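Local coordinates for probable hydrolase (PDB 7AL6), which is of unknown function but adopts the alpha/beta-hydrolase fold and may act as a lipolytic hydrolase, at residues A161-E164 / K165-A169. Residues are numbered along the deposited sequence; the frame is centred on the assembly and turned at random.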
# COMPACT_ATOMS: atom_id res chain seq x y z
N ALA A 161 8.70 24.44 16.86
CA ALA A 161 9.87 24.09 17.68
C ALA A 161 9.40 23.92 19.13
O ALA A 161 9.89 23.04 19.80
CB ALA A 161 10.93 25.14 17.53
N GLU A 162 8.46 24.75 19.56
CA GLU A 162 7.94 24.76 20.94
C GLU A 162 6.51 24.21 20.98
O GLU A 162 5.71 24.61 20.14
CB GLU A 162 7.96 26.20 21.48
CG GLU A 162 9.34 26.74 21.81
CD GLU A 162 9.46 27.28 23.22
OE1 GLU A 162 10.58 27.26 23.75
OE2 GLU A 162 8.44 27.70 23.79
N LEU A 163 6.23 23.35 21.95
CA LEU A 163 4.91 22.72 22.16
C LEU A 163 3.85 23.81 22.39
O LEU A 163 2.82 23.78 21.74
CB LEU A 163 5.09 21.86 23.39
CG LEU A 163 4.08 20.75 23.61
CD1 LEU A 163 4.65 19.72 24.56
CD2 LEU A 163 2.77 21.28 24.14
N GLU A 164 4.13 24.77 23.27
CA GLU A 164 3.23 25.90 23.48
C GLU A 164 2.86 26.56 22.15
O GLU A 164 1.72 26.98 21.96
CB GLU A 164 3.88 26.92 24.40
CG GLU A 164 3.23 28.29 24.39
CD GLU A 164 3.97 29.28 25.27
OE1 GLU A 164 4.41 30.34 24.76
OE2 GLU A 164 4.12 29.00 26.48
N LYS A 165 3.82 26.69 21.24
CA LYS A 165 3.54 27.33 19.97
C LYS A 165 2.61 26.47 19.12
O LYS A 165 1.80 27.01 18.34
CB LYS A 165 4.83 27.61 19.20
CG LYS A 165 5.74 28.71 19.80
CD LYS A 165 5.01 30.02 20.09
CE LYS A 165 5.82 31.22 19.58
NZ LYS A 165 5.30 32.52 20.08
N ALA A 166 2.72 25.14 19.23
CA ALA A 166 1.79 24.26 18.52
C ALA A 166 0.37 24.42 19.04
O ALA A 166 -0.59 24.50 18.26
CB ALA A 166 2.26 22.81 18.64
N VAL A 167 0.23 24.53 20.36
CA VAL A 167 -1.06 24.75 21.01
C VAL A 167 -1.69 26.05 20.54
O VAL A 167 -2.83 26.08 20.05
CB VAL A 167 -0.89 24.74 22.53
CG1 VAL A 167 -2.07 25.43 23.23
CG2 VAL A 167 -0.68 23.33 23.03
N GLU A 168 -0.97 27.16 20.74
CA GLU A 168 -1.47 28.46 20.31
C GLU A 168 -1.81 28.48 18.84
O GLU A 168 -2.77 29.14 18.43
CB GLU A 168 -0.44 29.55 20.65
CG GLU A 168 -0.33 29.79 22.16
CD GLU A 168 0.99 30.41 22.59
OE1 GLU A 168 1.35 30.25 23.78
OE2 GLU A 168 1.65 31.08 21.76
N ALA A 169 -1.09 27.72 18.01
CA ALA A 169 -1.51 27.68 16.61
C ALA A 169 -2.92 27.09 16.47
O ALA A 169 -3.66 27.44 15.53
CB ALA A 169 -0.49 26.90 15.78
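The root of Lys165 packs against Glu162 at the start of helix 163-172. Its CB lies 3.3 Å from Glu162 O, and its CG, turned beside its own backbone N (chi1 -70°), comes alongside Glu162 CB at 3.7 Å. Bends at chi2 and chi3 then lead the rest of the chain off, and NZ ends 5.2 Å from Glu164 OE1, too far for a salt bridge. Glu162 holds the N-cap position, and its carbonyl opens the helical bonding by accepting the N-H of Ala166; a weak bond from Lys165 N reaches the same oxygen. The helix belongs to the insertion between core strands 119-125 and 229-234, the usual place of the cap in alpha/beta-hydrolases; it packs through Val167 on helix 179-189, while the carbonyl of Ala166 binds the indole N-H of Trp199. One residue on, Val167 N bonds Leu163 O at 3.0 Å, and Leu163 CD2 touches Val167 CG2 at 4.2 Å, the two side chains crossing at a slant. Glu168 N bonds Glu164 O. The carboxylate planes of Glu164 and Glu168 are turned 31° from each other, but their close approach is doubtful in the model; Arg179, in a long, weak ion pair with Glu168 OE1, may offset part of the charge.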